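Local atomic coordinates of uncharacterized protein (Thermus thermophilus HB8, PDB entry 4WVA), a protein that hydrolyses mannosylglycerate, a solute made by thermophiles under osmotic stress, to mannose and glycerate, and probably glucosylglycerate to glucose and glycerate as well. Residues L55-D60 against Y130-L135; K298-F303 against L334-D338; Y349-W355 against E393-P397. All blocks are in the same frame, centred on the assembly; numbering follows the deposited sequence.

Contact 1. Residues L55-D60 against Y130-L135; sequences LLCLFD and YLFPKL
Two helices of the (alpha/alpha)6-barrel, 48-62 and 121-146, pack here through Leu56, Phe59 and Asp60 on one and Tyr130, Leu131, Lys134 and Leu135 on the other. The axes of the two segments pass 10.9 Å apart at 45°. Phe59 lies between the helices: its CD1 is 3.6 Å from Lys134 CB, its CD2 meets Leu131 CD2, and its CZ reaches Leu135 CD2 at 3.7 Å. Leu56 brings CD2 to within 3.4 Å of Tyr130 CD2. At the more open margin, Tyr130, with CG anti to the backbone N (chi1 -178°), extends across to Asp60, and its OH donates a 2.6 Å hydrogen bond to the syn side of Asp60 OD1, somewhat out of the carboxylate plane, with ring and carboxylate planes 77° apart. A water also donates to Asp60 OD1 and is weakly bonded by Lys134 NZ, which stays 4.5 Å from Asp60 OD1, too far for a salt bridge. Without this carboxylate, as with an alanine here, the Tyr130 hydroxyl would probably lack its acceptor, leaving the ring held mainly by apolar contact. On the buried side Leu55, Phe59 and Leu135 continue onto helix 107-117, while Leu135 also touches Leu248 of helix 235-254.

Contact 2. Residues K298-F303 against L334-D338; sequences KTSAGF and LPSVD
Two backbone hydrogen bonds tie Lys298 and Ser300, where the loop runs into a 3-10 turn, to Asp338 and Ser336, flanking a single beta bridge between Thr299 and Val337. Asp338 N gives a nearly straight bond to Lys298 O (3.2 Å, 170°). Ser300 N donates to Ser336 O at 2.9 Å, but approaches from above the carbonyl plane. The same Ser336 O accepts a second, longer bond from a water that is also hydrogen-bonded to Ser300 OG.

The charged pair lies at one end. Lys298 and Asp338 run side by side in the same direction; a bend in the lysine chain (chi3 -77°) carries NZ to 3.4 Å from Asp338 OD2, forming a salt bridge. The stronger polar partner of Lys298 NZ is Glu322, and Asp338 OD1 is hydrogen-bonded to Thr340 OG1.

Apolar contacts occupy the other end. Leu334, which follows a cis peptide bond, places CD2 3.8 Å from Phe303 CD2 and equally near Ser300 CB. Phe303 also makes edge-to-face pairs with Phe283 and Trp326.

Shared between Asp338 and Glu322, the lysine probably balances two acidic groups at the edge of an otherwise buried contact, while the backbone bonds satisfy polar groups that the loops carry into the core.

Contact 3. Residues Y349-W355 against E393-P397; sequences YWRGPVW and EYYDP
Tyr394 lies between Tyr349, Pro353 and Trp355. The backbone sets its CB over the five-membered ring of Trp355 in a CH-pi contact, 3.8 Å from the centroid. From there a CG placed between the backbone N and the carbonyl carbon (chi1 37°) lays the tyrosine ring alongside the six-membered ring of the indole, the planes 27° apart but slid so that they barely overlap; Tyr394 CD1 approaches Trp355 CZ2 to 3.3 Å. Tyr349 presents its CA to a face of the Tyr394 ring, while Tyr394 CE1 comes to the edge of the Tyr349 ring, the two planes inclined at 57°. Pro353 CB packs beside Tyr394 CD2 at 3.5 Å.

This cluster borders the active site of the (alpha/alpha)6-barrel. Glu393, the probable proton acceptor, stretches along Trp355, with CG 3.6 Å from Trp355 CZ3, and brings OE2 to the edge of the Tyr349 ring; that oxygen is hydrogen-bonded to Tyr28. The hydroxyl of Tyr349 pairs with Asp165, the probable proton donor, and with a bound Tris molecule.

Trp355 is gripped from two sides: Glu393 O and Tyr394 CB lie over one face, Trp350 CZ2 over the opposite one. In the ring plane, Trp355 NE1 donates to Tyr349 O (2.9 Å) from above its carbonyl plane, which helps hold the indole's rotation. Behind the rings, Val354 and Tyr395 form an antiparallel hydrogen-bonded pair, with Val354 N 2.8 Å from Tyr395 O, and Val354 CG2 packs against Pro397 CB.

Contacts 2 and 3 are buried neighbours, their centres about 10 Å apart, and both draw on the long loop region between helices 313-327 and 356-368. They touch through Ser336, whose OG is within hydrogen-bonding distance of Pro353 O (2.7 Å) and Gly352 N (2.8 Å), so the loop of contact 2 backs the substrate-binding segment of contact 3. Contact 1 lies across the chain's centre, its own centre about 31 Å from those of both, and is only partly buried. It joins helix to helix mainly by side chains, with a polar, hydrated margin. The others use single backbone bridges, loop to loop in contact 2, with an ion pair, and loop to short strand in contact 3, with aromatics beside the probable catalytic carboxylate.

Contact 1. Residues L55-D60 against Y130-L135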
loop_
_atom_site.group_PDB
_atom_site.type_symbol
_atom_site.label_atom_id
_atom_site.label_comp_id
_atom_site.label_asym_id
_atom_site.label_seq_id
_atom_site.Cartn_x
_atom_site.Cartn_y
_atom_site.Cartn_z
ATOM N N LEU A 55 -31.723 -3.814 -6.650
ATOM C CA LEU A 55 -31.025 -3.662 -5.379
ATOM C C LEU A 55 -31.928 -3.011 -4.330
ATOM O O LEU A 55 -31.821 -3.298 -3.141
ATOM C CB LEU A 55 -29.749 -2.864 -5.577
ATOM C CG LEU A 55 -28.826 -3.463 -6.647
ATOM C CD1 LEU A 55 -27.560 -2.639 -6.712
ATOM C CD2 LEU A 55 -28.566 -4.940 -6.372
ATOM N N LEU A 56 -32.819 -2.119 -4.744
ATOM C CA LEU A 56 -33.792 -1.581 -3.786
ATOM C C LEU A 56 -34.575 -2.727 -3.181
ATOM O O LEU A 56 -34.839 -2.761 -1.970
ATOM C CB LEU A 56 -34.772 -0.628 -4.466
ATOM C CG LEU A 56 -34.195 0.691 -4.958
ATOM C CD1 LEU A 56 -35.233 1.476 -5.753
ATOM C CD2 LEU A 56 -33.738 1.489 -3.774
ATOM N N CYS A 57 -34.988 -3.654 -4.038
ATOM C CA CYS A 57 -35.804 -4.781 -3.592
ATOM C C CYS A 57 -35.036 -5.648 -2.588
ATOM O O CYS A 57 -35.556 -6.024 -1.547
ATOM C CB CYS A 57 -36.239 -5.592 -4.802
ATOM S SG CYS A 57 -37.304 -6.993 -4.430
ATOM N N LEU A 58 -33.781 -5.975 -2.919
ATOM C CA LEU A 58 -32.928 -6.744 -2.029
ATOM C C LEU A 58 -32.867 -6.136 -0.610
ATOM O O LEU A 58 -33.045 -6.844 0.389
ATOM C CB LEU A 58 -31.528 -6.855 -2.639
ATOM C CG LEU A 58 -30.474 -7.586 -1.812
ATOM C CD1 LEU A 58 -30.849 -9.023 -1.534
ATOM C CD2 LEU A 58 -29.130 -7.482 -2.532
ATOM N N PHE A 59 -32.625 -4.827 -0.518
ATOM C CA PHE A 59 -32.528 -4.179 0.792
ATOM C C PHE A 59 -33.879 -4.007 1.457
ATOM O O PHE A 59 -34.047 -4.292 2.661
ATOM C CB PHE A 59 -31.806 -2.839 0.693
ATOM C CG PHE A 59 -30.318 -2.978 0.664
ATOM C CD1 PHE A 59 -29.597 -3.057 1.840
ATOM C CD2 PHE A 59 -29.643 -3.079 -0.538
ATOM C CE1 PHE A 59 -28.225 -3.203 1.825
ATOM C CE2 PHE A 59 -28.274 -3.215 -0.560
ATOM C CZ PHE A 59 -27.566 -3.296 0.620
ATOM N N ASP A 60 -34.857 -3.545 0.683
ATOM C CA ASP A 60 -36.183 -3.235 1.259
ATOM C C ASP A 60 -36.871 -4.462 1.856
ATOM O O ASP A 60 -37.486 -4.375 2.934
ATOM C CB ASP A 60 -37.087 -2.600 0.200
ATOM C CG ASP A 60 -36.779 -1.148 -0.044
ATOM O OD1 ASP A 60 -36.117 -0.525 0.790
ATOM O OD2 ASP A 60 -37.228 -0.623 -1.080
ATOM N N TYR A 130 -30.574 6.879 -0.839
ATOM C CA TYR A 130 -31.461 5.929 -0.195
ATOM C C TYR A 130 -30.700 4.676 0.242
ATOM O O TYR A 130 -30.849 4.215 1.369
ATOM C CB TYR A 130 -32.624 5.582 -1.137
ATOM C CG TYR A 130 -33.637 4.628 -0.548
ATOM C CD1 TYR A 130 -34.573 5.065 0.375
ATOM C CD2 TYR A 130 -33.659 3.297 -0.913
ATOM C CE1 TYR A 130 -35.513 4.198 0.899
ATOM C CE2 TYR A 130 -34.587 2.416 -0.386
ATOM C CZ TYR A 130 -35.507 2.880 0.540
ATOM O OH TYR A 130 -36.446 2.025 1.054
ATOM N N LEU A 131 -29.861 4.152 -0.646
ATOM C CA LEU A 131 -29.140 2.919 -0.372
ATOM C C LEU A 131 -27.912 3.089 0.536
ATOM O O LEU A 131 -27.526 2.142 1.222
ATOM C CB LEU A 131 -28.719 2.253 -1.692
ATOM C CG LEU A 131 -29.878 1.618 -2.469
ATOM C CD1 LEU A 131 -29.384 1.134 -3.820
ATOM C CD2 LEU A 131 -30.511 0.486 -1.676
ATOM N N PHE A 132 -27.279 4.265 0.534
ATOM C CA PHE A 132 -26.018 4.412 1.239
ATOM C C PHE A 132 -26.081 3.992 2.731
ATOM O O PHE A 132 -25.241 3.210 3.187
ATOM C CB PHE A 132 -25.457 5.833 1.118
ATOM C CG PHE A 132 -24.196 6.022 1.897
ATOM C CD1 PHE A 132 -22.988 5.575 1.399
ATOM C CD2 PHE A 132 -24.231 6.586 3.160
ATOM C CE1 PHE A 132 -21.827 5.714 2.140
ATOM C CE2 PHE A 132 -23.082 6.726 3.915
ATOM C CZ PHE A 132 -21.875 6.281 3.403
ATOM N N PRO A 133 -27.059 4.516 3.496
ATOM C CA PRO A 133 -27.092 4.124 4.920
ATOM C C PRO A 133 -27.430 2.643 5.132
ATOM O O PRO A 133 -27.009 2.036 6.115
ATOM C CB PRO A 133 -28.170 5.028 5.528
ATOM C CG PRO A 133 -28.948 5.556 4.397
ATOM C CD PRO A 133 -28.120 5.471 3.147
ATOM N N LYS A 134 -28.133 2.050 4.177
ATOM C CA LYS A 134 -28.425 0.623 4.209
ATOM C C LYS A 134 -27.175 -0.236 3.951
ATOM O O LYS A 134 -26.929 -1.210 4.654
ATOM C CB LYS A 134 -29.531 0.303 3.199
ATOM C CG LYS A 134 -30.819 1.059 3.488
ATOM C CD LYS A 134 -31.952 0.615 2.588
ATOM C CE LYS A 134 -33.215 1.421 2.837
ATOM N NZ LYS A 134 -33.726 1.207 4.216
ATOM N N LEU A 135 -26.396 0.129 2.931
ATOM C CA LEU A 135 -25.102 -0.502 2.696
ATOM C C LEU A 135 -24.191 -0.379 3.924
ATOM O O LEU A 135 -23.557 -1.342 4.363
ATOM C CB LEU A 135 -24.405 0.177 1.510
ATOM C CG LEU A 135 -24.959 -0.136 0.124
ATOM C CD1 LEU A 135 -24.515 0.887 -0.898
ATOM C CD2 LEU A 135 -24.470 -1.519 -0.285
HETATM O O HOH W 1 -36.607 -0.276 3.545
#

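Contact 2. Residues K298-F303 against L334-D338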
loop_
_atom_site.group_PDB
_atom_site.type_symbol
_atom_site.label_atom_id
_atom_site.label_comp_id
_atom_site.label_asym_id
_atom_site.label_seq_id
_atom_site.Cartn_x
_atom_site.Cartn_y
_atom_site.Cartn_z
ATOM N N LYS A 298 -5.824 -24.389 -3.582
ATOM C CA LYS A 298 -5.860 -23.259 -4.512
ATOM C C LYS A 298 -7.168 -23.283 -5.290
ATOM O O LYS A 298 -7.372 -24.152 -6.141
ATOM C CB LYS A 298 -4.660 -23.309 -5.462
ATOM C CG LYS A 298 -3.320 -23.246 -4.719
ATOM C CD LYS A 298 -2.133 -23.116 -5.654
ATOM C CE LYS A 298 -1.798 -24.432 -6.314
ATOM N NZ LYS A 298 -0.577 -24.402 -7.174
ATOM N N THR A 299 -8.057 -22.342 -4.979
ATOM C CA THR A 299 -9.316 -22.209 -5.694
ATOM C C THR A 299 -9.343 -20.885 -6.455
ATOM O O THR A 299 -8.490 -20.005 -6.249
ATOM C CB THR A 299 -10.528 -22.269 -4.756
ATOM O OG1 THR A 299 -10.628 -21.039 -4.026
ATOM C CG2 THR A 299 -10.426 -23.452 -3.788
ATOM N N SER A 300 -10.340 -20.728 -7.320
ATOM C CA SER A 300 -10.454 -19.476 -8.074
ATOM C C SER A 300 -10.675 -18.268 -7.149
ATOM O O SER A 300 -10.397 -17.140 -7.547
ATOM C CB SER A 300 -11.560 -19.539 -9.127
ATOM O OG SER A 300 -12.806 -19.771 -8.541
ATOM N N ALA A 301 -11.186 -18.494 -5.941
ATOM C CA ALA A 301 -11.382 -17.398 -4.986
ATOM C C ALA A 301 -10.068 -16.716 -4.607
ATOM O O ALA A 301 -10.044 -15.537 -4.300
ATOM C CB ALA A 301 -12.078 -17.887 -3.728
ATOM N N GLY A 302 -8.980 -17.469 -4.641
ATOM C CA GLY A 302 -7.663 -16.947 -4.336
ATOM C C GLY A 302 -7.113 -15.935 -5.325
ATOM O O GLY A 302 -6.112 -15.311 -5.025
ATOM N N PHE A 303 -7.747 -15.782 -6.491
ATOM C CA PHE A 303 -7.424 -14.709 -7.431
ATOM C C PHE A 303 -8.164 -13.409 -7.085
ATOM O O PHE A 303 -7.778 -12.337 -7.558
ATOM C CB PHE A 303 -7.768 -15.095 -8.870
ATOM C CG PHE A 303 -6.875 -16.146 -9.454
ATOM C CD1 PHE A 303 -5.695 -15.782 -10.106
ATOM C CD2 PHE A 303 -7.215 -17.478 -9.370
ATOM C CE1 PHE A 303 -4.868 -16.744 -10.655
ATOM C CE2 PHE A 303 -6.384 -18.454 -9.920
ATOM C CZ PHE A 303 -5.213 -18.085 -10.540
ATOM N N LEU A 334 -11.701 -19.622 -16.235
ATOM C CA LEU A 334 -10.837 -20.011 -15.128
ATOM C C LEU A 334 -11.538 -21.132 -14.360
ATOM O O LEU A 334 -12.622 -20.933 -13.829
ATOM C CB LEU A 334 -10.670 -18.821 -14.197
ATOM C CG LEU A 334 -9.720 -18.966 -13.016
ATOM C CD1 LEU A 334 -8.280 -19.045 -13.467
ATOM C CD2 LEU A 334 -9.916 -17.775 -12.074
ATOM N N PRO A 335 -10.931 -22.325 -14.295
ATOM C CA PRO A 335 -11.587 -23.353 -13.467
ATOM C C PRO A 335 -11.676 -22.920 -12.006
ATOM O O PRO A 335 -10.849 -22.129 -11.533
ATOM C CB PRO A 335 -10.692 -24.587 -13.616
ATOM C CG PRO A 335 -9.492 -24.144 -14.328
ATOM C CD PRO A 335 -9.694 -22.794 -14.922
ATOM N N SER A 336 -12.682 -23.426 -11.308
ATOM C CA SER A 336 -12.928 -23.035 -9.922
ATOM C C SER A 336 -11.927 -23.623 -8.934
ATOM O O SER A 336 -11.814 -23.131 -7.810
ATOM C CB SER A 336 -14.383 -23.297 -9.530
ATOM O OG SER A 336 -14.851 -24.595 -9.935
ATOM N N VAL A 337 -11.233 -24.674 -9.351
ATOM C CA VAL A 337 -10.100 -25.190 -8.592
ATOM C C VAL A 337 -8.992 -25.578 -9.543
ATOM O O VAL A 337 -9.224 -25.877 -10.721
ATOM C CB VAL A 337 -10.449 -26.397 -7.687
ATOM C CG1 VAL A 337 -11.580 -26.062 -6.735
ATOM C CG2 VAL A 337 -10.781 -27.629 -8.507
ATOM N N ASP A 338 -7.763 -25.530 -9.028
ATOM C CA ASP A 338 -6.582 -25.910 -9.771
ATOM C C ASP A 338 -6.843 -27.264 -10.452
ATOM O O ASP A 338 -7.161 -28.246 -9.773
ATOM C CB ASP A 338 -5.409 -25.983 -8.779
ATOM C CG ASP A 338 -4.077 -26.368 -9.416
ATOM O OD1 ASP A 338 -4.018 -26.810 -10.578
ATOM O OD2 ASP A 338 -3.056 -26.225 -8.704
HETATM O O HOH W 2 -13.619 -21.011 -6.245
#

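Contact 3. Residues Y349-W355 against E393-P397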
loop_
_atom_site.group_PDB
_atom_site.type_symbol
_atom_site.label_atom_id
_atom_site.label_comp_id
_atom_site.label_asym_id
_atom_site.label_seq_id
_atom_site.Cartn_x
_atom_site.Cartn_y
_atom_site.Cartn_z
ATOM N N TYR A 349 -19.935 -28.299 -9.793
ATOM C CA TYR A 349 -20.304 -27.075 -9.085
ATOM C C TYR A 349 -19.061 -26.203 -8.858
ATOM O O TYR A 349 -18.536 -25.661 -9.824
ATOM C CB TYR A 349 -21.072 -27.435 -7.795
ATOM C CG TYR A 349 -22.049 -26.419 -7.238
ATOM C CD1 TYR A 349 -22.754 -25.540 -8.055
ATOM C CD2 TYR A 349 -22.347 -26.403 -5.886
ATOM C CE1 TYR A 349 -23.684 -24.650 -7.529
ATOM C CE2 TYR A 349 -23.265 -25.525 -5.361
ATOM C CZ TYR A 349 -23.928 -24.636 -6.178
ATOM O OH TYR A 349 -24.858 -23.756 -5.640
ATOM N N TRP A 350 -18.602 -26.062 -7.611
ATOM C CA TRP A 350 -17.404 -25.244 -7.315
ATOM C C TRP A 350 -16.097 -26.017 -7.168
ATOM O O TRP A 350 -15.119 -25.491 -6.648
ATOM C CB TRP A 350 -17.692 -24.387 -6.071
ATOM C CG TRP A 350 -18.700 -23.328 -6.315
ATOM C CD1 TRP A 350 -20.016 -23.385 -6.054
ATOM C CD2 TRP A 350 -18.457 -22.037 -6.882
ATOM N NE1 TRP A 350 -20.635 -22.217 -6.413
ATOM C CE2 TRP A 350 -19.692 -21.366 -6.925
ATOM C CE3 TRP A 350 -17.313 -21.383 -7.341
ATOM C CZ2 TRP A 350 -19.823 -20.075 -7.420
ATOM C CZ3 TRP A 350 -17.447 -20.102 -7.857
ATOM C CH2 TRP A 350 -18.683 -19.459 -7.877
ATOM N N ARG A 351 -16.049 -27.250 -7.674
ATOM C CA ARG A 351 -14.878 -28.087 -7.546
ATOM C C ARG A 351 -14.115 -28.247 -8.865
ATOM O O ARG A 351 -13.379 -29.206 -9.041
ATOM C CB ARG A 351 -15.305 -29.454 -6.978
ATOM C CG ARG A 351 -16.090 -29.302 -5.686
ATOM C CD ARG A 351 -16.466 -30.633 -5.076
ATOM N NE ARG A 351 -15.339 -31.359 -4.508
ATOM C CZ ARG A 351 -14.891 -31.244 -3.257
ATOM N NH1 ARG A 351 -15.421 -30.371 -2.401
ATOM N NH2 ARG A 351 -13.886 -32.029 -2.857
ATOM N N GLY A 352 -14.264 -27.290 -9.784
ATOM C CA GLY A 352 -13.591 -27.382 -11.088
ATOM C C GLY A 352 -14.218 -26.569 -12.215
ATOM O O GLY A 352 -13.499 -25.950 -13.010
ATOM N N PRO A 353 -15.555 -26.583 -12.321
ATOM C CA PRO A 353 -16.195 -25.818 -13.391
ATOM C C PRO A 353 -15.858 -24.313 -13.437
ATOM O O PRO A 353 -15.491 -23.718 -12.425
ATOM C CB PRO A 353 -17.677 -26.015 -13.108
ATOM C CG PRO A 353 -17.738 -27.371 -12.518
ATOM C CD PRO A 353 -16.543 -27.416 -11.599
ATOM N N VAL A 354 -15.983 -23.755 -14.641
ATOM C CA VAL A 354 -15.803 -22.335 -14.937
ATOM C C VAL A 354 -17.092 -21.589 -14.635
ATOM O O VAL A 354 -18.201 -22.013 -15.006
ATOM C CB VAL A 354 -15.427 -22.110 -16.427
ATOM C CG1 VAL A 354 -15.382 -20.625 -16.785
ATOM C CG2 VAL A 354 -14.076 -22.744 -16.768
ATOM N N TRP A 355 -16.952 -20.455 -13.967
ATOM C CA TRP A 355 -18.071 -19.603 -13.596
ATOM C C TRP A 355 -17.889 -18.221 -14.186
ATOM O O TRP A 355 -16.826 -17.611 -14.097
ATOM C CB TRP A 355 -18.176 -19.475 -12.081
ATOM C CG TRP A 355 -18.598 -20.738 -11.375
ATOM C CD1 TRP A 355 -17.854 -21.858 -11.160
ATOM C CD2 TRP A 355 -19.867 -20.977 -10.781
ATOM N NE1 TRP A 355 -18.595 -22.797 -10.468
ATOM C CE2 TRP A 355 -19.832 -22.275 -10.216
ATOM C CE3 TRP A 355 -21.034 -20.220 -10.667
ATOM C CZ2 TRP A 355 -20.914 -22.815 -9.535
ATOM C CZ3 TRP A 355 -22.111 -20.757 -10.008
ATOM C CH2 TRP A 355 -22.045 -22.045 -9.440
ATOM N N GLU A 393 -25.147 -22.108 -15.486
ATOM C CA GLU A 393 -24.569 -21.746 -14.194
ATOM C C GLU A 393 -23.032 -21.909 -14.198
ATOM O O GLU A 393 -22.310 -21.072 -13.634
ATOM C CB GLU A 393 -25.236 -22.549 -13.079
ATOM C CG GLU A 393 -25.067 -21.977 -11.683
ATOM C CD GLU A 393 -25.815 -22.775 -10.617
ATOM O OE1 GLU A 393 -26.554 -23.719 -10.990
ATOM O OE2 GLU A 393 -25.686 -22.451 -9.403
ATOM N N TYR A 394 -22.520 -22.979 -14.810
ATOM C CA TYR A 394 -21.081 -23.210 -14.884
ATOM C C TYR A 394 -20.803 -24.126 -16.060
ATOM O O TYR A 394 -21.746 -24.626 -16.696
ATOM C CB TYR A 394 -20.501 -23.767 -13.574
ATOM C CG TYR A 394 -21.396 -24.750 -12.861
ATOM C CD1 TYR A 394 -22.432 -24.298 -12.057
ATOM C CD2 TYR A 394 -21.213 -26.118 -12.987
ATOM C CE1 TYR A 394 -23.279 -25.172 -11.429
ATOM C CE2 TYR A 394 -22.051 -26.999 -12.340
ATOM C CZ TYR A 394 -23.085 -26.514 -11.559
ATOM O OH TYR A 394 -23.959 -27.359 -10.889
ATOM N N TYR A 395 -19.527 -24.295 -16.354
ATOM C CA TYR A 395 -19.097 -24.985 -17.562
ATOM C C TYR A 395 -17.929 -25.888 -17.264
ATOM O O TYR A 395 -17.050 -25.543 -16.487
ATOM C CB TYR A 395 -18.712 -23.993 -18.664
ATOM C CG TYR A 395 -19.816 -23.027 -19.012
ATOM C CD1 TYR A 395 -20.019 -21.876 -18.255
ATOM C CD2 TYR A 395 -20.679 -23.266 -20.078
ATOM C CE1 TYR A 395 -21.030 -20.988 -18.555
ATOM C CE2 TYR A 395 -21.703 -22.383 -20.373
ATOM C CZ TYR A 395 -21.882 -21.249 -19.604
ATOM O OH TYR A 395 -22.892 -20.356 -19.881
ATOM N N ASP A 396 -17.912 -27.056 -17.905
ATOM C CA ASP A 396 -16.782 -27.970 -17.807
ATOM C C ASP A 396 -15.556 -27.280 -18.425
ATOM O O ASP A 396 -15.616 -26.810 -19.561
ATOM C CB ASP A 396 -17.136 -29.285 -18.534
ATOM C CG ASP A 396 -16.053 -30.342 -18.433
ATOM O OD1 ASP A 396 -14.887 -30.058 -18.747
ATOM O OD2 ASP A 396 -16.386 -31.484 -18.058
ATOM N N PRO A 397 -14.440 -27.177 -17.674
ATOM C CA PRO A 397 -13.296 -26.426 -18.220
ATOM C C PRO A 397 -12.520 -27.188 -19.298
ATOM O O PRO A 397 -11.727 -26.591 -20.014
ATOM C CB PRO A 397 -12.397 -26.190 -17.005
ATOM C CG PRO A 397 -12.847 -27.130 -15.979
ATOM C CD PRO A 397 -14.202 -27.660 -16.302
#